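Putative laminarinase (Phanerochaete chrysosporium, PDB 2WLQ) probably hydrolyses beta-glucans such as laminarin as a family 16 glycoside hydrolase, seen here with its nucleophile disabled and glucose units in the cleft. Local coordinates at residues W99-E104 with I118-N123. The protein carries 1 engineered substitution. Sequence-based numbering, arbitrary orientation.
Sequences WPAAWE and IIEGVN. With BGC (beta-D-glucopyranose), chain C; BGC (beta-D-glucopyranose), chain B; BGC (beta-D-glucopyranose), chain D.
Trp-99 and Glu-120 reach out together toward the bound sugars on one face of an antiparallel beta hairpin in the GH16 beta-sandwich. Trp-99 sends its indole N-H to the carboxylate: NE1 to Glu-120 OE2 is 2.9 Å. The oxygen lies in the indole plane, while the N-H reaches its anti side from 23° out of the carboxylate plane. Val-122 CG1 covers one face of the same indole, a CH-pi contact 4.0 Å from the five-membered ring's centroid. With an alanine here, Glu-120 OE2 would probably lose this N-H and rely on the sugars, and Val-122 CG1 would lose the ring it covers.

Pro-100 turns its backbone O toward Glu-120 CA, 3.6 Å away, in a CA-H...O contact. Ala-101 pairs with Glu-120 as a non-hydrogen-bonded pair. Ala-101 CB lies 3.4 Å from C6 of the chain C glucose; its small size probably makes room. The Glu-120 chain is extended, CG anti to the backbone N (chi1 -163°), and carries the carboxylate to the sugars. OE2 accepts from O6 of the chain C glucose and O3 of the chain B glucose; OE1 accepts from the latter's O4. This position is consistent with the acid/base role of the corresponding glutamate in GH16.

Ala-102 faces both Ile-118 and Ile-119, a classic beta bulge. Its O accepts from Ile-118 N at 2.9 Å and Ile-119 N at 3.1 Å. On the other side of the sheet its CB packs on Ile-119 CB. Trp-103 returns to the sugar side, its NE1 hydrogen-bonded to Asn-250 OD1. The chain C glucose covers its indole, C5 3.4 Å above the ring centre.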
loop_
_atom_site.group_PDB
_atom_site.type_symbol
_atom_site.label_atom_id
_atom_site.label_comp_id
_atom_site.label_asym_id
_atom_site.label_seq_id
_atom_site.Cartn_x
_atom_site.Cartn_y
_atom_site.Cartn_z
ATOM N N TRP A 99 -3.457 5.294 -8.171
ATOM C CA TRP A 99 -3.765 4.069 -7.432
ATOM C C TRP A 99 -2.454 3.629 -6.760
ATOM O O TRP A 99 -1.711 2.787 -7.293
ATOM C CB TRP A 99 -4.321 3.035 -8.404
ATOM C CG TRP A 99 -4.650 1.686 -7.819
ATOM C CD1 TRP A 99 -4.616 1.307 -6.501
ATOM C CD2 TRP A 99 -5.108 0.544 -8.557
ATOM N NE1 TRP A 99 -4.972 -0.029 -6.387
ATOM C CE2 TRP A 99 -5.283 -0.512 -7.639
ATOM C CE3 TRP A 99 -5.337 0.304 -9.920
ATOM C CZ2 TRP A 99 -5.681 -1.796 -8.041
ATOM C CZ3 TRP A 99 -5.775 -0.958 -10.308
ATOM C CH2 TRP A 99 -5.944 -1.982 -9.380
ATOM N N PRO A 100 -2.153 4.250 -5.598
ATOM C CA PRO A 100 -0.960 3.897 -4.861
ATOM C C PRO A 100 -1.240 2.691 -3.922
ATOM O O PRO A 100 -2.380 2.445 -3.504
ATOM C CB PRO A 100 -0.697 5.161 -4.027
ATOM C CG PRO A 100 -2.063 5.673 -3.699
ATOM C CD PRO A 100 -2.895 5.365 -4.964
ATOM N N ALA A 101 -0.177 1.971 -3.554
ATOM C CA ALA A 101 -0.365 0.903 -2.583
ATOM C C ALA A 101 0.942 0.579 -1.875
ATOM O O ALA A 101 2.039 0.698 -2.450
ATOM C CB ALA A 101 -0.868 -0.334 -3.288
ATOM N N ALA A 102 0.788 0.163 -0.613
ATOM C CA ALA A 102 1.874 -0.440 0.174
ATOM C C ALA A 102 1.273 -1.743 0.646
ATOM O O ALA A 102 0.211 -1.748 1.262
ATOM C CB ALA A 102 2.243 0.435 1.348
ATOM N N TRP A 103 1.923 -2.851 0.310
ATOM C CA TRP A 103 1.297 -4.155 0.477
ATOM C C TRP A 103 2.311 -5.269 0.521
ATOM O O TRP A 103 3.501 -5.018 0.422
ATOM C CB TRP A 103 0.280 -4.354 -0.639
ATOM C CG TRP A 103 0.801 -4.246 -2.056
ATOM C CD1 TRP A 103 1.354 -3.134 -2.657
ATOM C CD2 TRP A 103 0.765 -5.264 -3.050
ATOM N NE1 TRP A 103 1.644 -3.408 -3.975
ATOM C CE2 TRP A 103 1.315 -4.713 -4.238
ATOM C CE3 TRP A 103 0.323 -6.600 -3.063
ATOM C CZ2 TRP A 103 1.396 -5.441 -5.440
ATOM C CZ3 TRP A 103 0.410 -7.323 -4.269
ATOM C CH2 TRP A 103 0.953 -6.745 -5.425
ATOM N N GLU A 104 1.836 -6.494 0.740
ATOM C CA GLU A 104 2.715 -7.664 0.777
ATOM C C GLU A 104 2.097 -8.764 -0.056
ATOM O O GLU A 104 0.869 -8.925 -0.059
ATOM C CB GLU A 104 2.893 -8.167 2.208
ATOM C CG GLU A 104 3.634 -7.214 3.094
ATOM C CD GLU A 104 4.060 -7.820 4.417
ATOM O OE1 GLU A 104 3.662 -8.987 4.708
ATOM O OE2 GLU A 104 4.755 -7.115 5.218
ATOM N N ILE A 118 -1.952 -2.824 2.929
ATOM C CA ILE A 118 -1.847 -2.039 4.154
ATOM C C ILE A 118 -2.324 -0.596 3.873
ATOM O O ILE A 118 -3.122 -0.035 4.624
ATOM C CB ILE A 118 -0.405 -2.044 4.658
ATOM C CG1 ILE A 118 -0.007 -3.510 4.926
ATOM C CG2 ILE A 118 -0.252 -1.156 5.900
ATOM C CD1 ILE A 118 1.464 -3.723 4.988
ATOM N N ILE A 119 -1.815 -0.009 2.782
ATOM C CA ILE A 119 -2.289 1.280 2.297
ATOM C C ILE A 119 -2.777 1.053 0.868
ATOM O O ILE A 119 -2.023 0.518 0.039
ATOM C CB ILE A 119 -1.152 2.331 2.280
ATOM C CG1 ILE A 119 -0.472 2.389 3.635
ATOM C CG2 ILE A 119 -1.699 3.719 1.832
ATOM C CD1 ILE A 119 0.742 3.342 3.690
ATOM N N GLU A 120 -4.006 1.479 0.553
ATOM C CA GLU A 120 -4.481 1.347 -0.829
ATOM C C GLU A 120 -5.701 2.213 -1.024
ATOM O O GLU A 120 -6.555 2.303 -0.151
ATOM C CB GLU A 120 -4.811 -0.110 -1.173
ATOM C CG GLU A 120 -4.908 -0.321 -2.683
ATOM C CD GLU A 120 -5.435 -1.687 -3.086
ATOM O OE1 GLU A 120 -6.038 -2.396 -2.239
ATOM O OE2 GLU A 120 -5.246 -2.030 -4.276
ATOM N N GLY A 121 -5.781 2.813 -2.189
ATOM C CA GLY A 121 -7.008 3.492 -2.599
ATOM C C GLY A 121 -6.859 3.976 -4.019
ATOM O O GLY A 121 -5.853 3.694 -4.686
ATOM N N VAL A 122 -7.896 4.678 -4.473
ATOM C CA VAL A 122 -7.911 5.179 -5.861
ATOM C C VAL A 122 -8.486 6.577 -5.911
ATOM O O VAL A 122 -9.387 6.922 -5.137
ATOM C CB VAL A 122 -8.770 4.271 -6.800
ATOM C CG1 VAL A 122 -8.119 2.906 -6.901
ATOM C CG2 VAL A 122 -10.194 4.145 -6.288
ATOM N N ASN A 123 -7.969 7.374 -6.842
ATOM C CA ASN A 123 -8.625 8.622 -7.227
ATOM C C ASN A 123 -8.898 9.556 -6.079
ATOM O O ASN A 123 -9.933 10.239 -6.062
ATOM C CB ASN A 123 -9.939 8.322 -7.987
ATOM C CG ASN A 123 -9.697 7.494 -9.225
ATOM O OD1 ASN A 123 -8.713 7.733 -9.942
ATOM N ND2 ASN A 123 -10.564 6.512 -9.486
HETATM C C2 BGC C . -3.886 -6.740 -5.605
HETATM C C3 BGC C . -2.685 -6.534 -6.518
HETATM C C4 BGC C . -2.451 -5.030 -6.575
HETATM C C5 BGC C . -2.098 -4.567 -5.165
HETATM C C6 BGC C . -1.736 -3.088 -5.041
HETATM C C1 BGC C . -3.587 -6.165 -4.229
HETATM O O1 BGC C . -4.767 -6.142 -3.490
HETATM O O2 BGC C . -4.148 -8.110 -5.390
HETATM O O3 BGC C . -2.938 -6.953 -7.843
HETATM O O4 BGC C . -1.372 -4.732 -7.431
HETATM O O5 BGC C . -3.217 -4.811 -4.345
HETATM O O6 BGC C . -2.791 -2.236 -5.508
HETATM C C2 BGC B . -7.962 -4.417 -6.701
HETATM C C3 BGC B . -7.365 -4.690 -5.331
HETATM C C4 BGC B . -8.088 -3.997 -4.196
HETATM C C5 BGC B . -9.565 -4.314 -4.264
HETATM C C6 BGC B . -10.337 -3.559 -3.201
HETATM C C1 BGC B . -9.457 -4.688 -6.650
HETATM O O2 BGC B . -7.258 -5.240 -7.617
HETATM O O3 BGC B . -6.009 -4.326 -5.329
HETATM O O4 BGC B . -7.595 -4.505 -2.949
HETATM O O5 BGC B . -10.034 -3.978 -5.570
HETATM O O6 BGC B . -11.672 -4.039 -3.210
HETATM C C2 BGC D . -3.005 -8.655 -9.484
HETATM C C3 BGC D . -2.493 -10.046 -9.887
HETATM C C4 BGC D . -1.000 -10.215 -9.634
HETATM C C5 BGC D . -0.675 -9.813 -8.194
HETATM C C6 BGC D . 0.812 -9.817 -7.847
HETATM C C1 BGC D . -2.538 -8.311 -8.084
HETATM O O2 BGC D . -4.421 -8.568 -9.543
HETATM O O3 BGC D . -2.620 -10.180 -11.285
HETATM O O4 BGC D . -0.705 -11.599 -9.807
HETATM O O5 BGC D . -1.133 -8.475 -7.991
HETATM O O6 BGC D . 1.547 -8.942 -8.683
#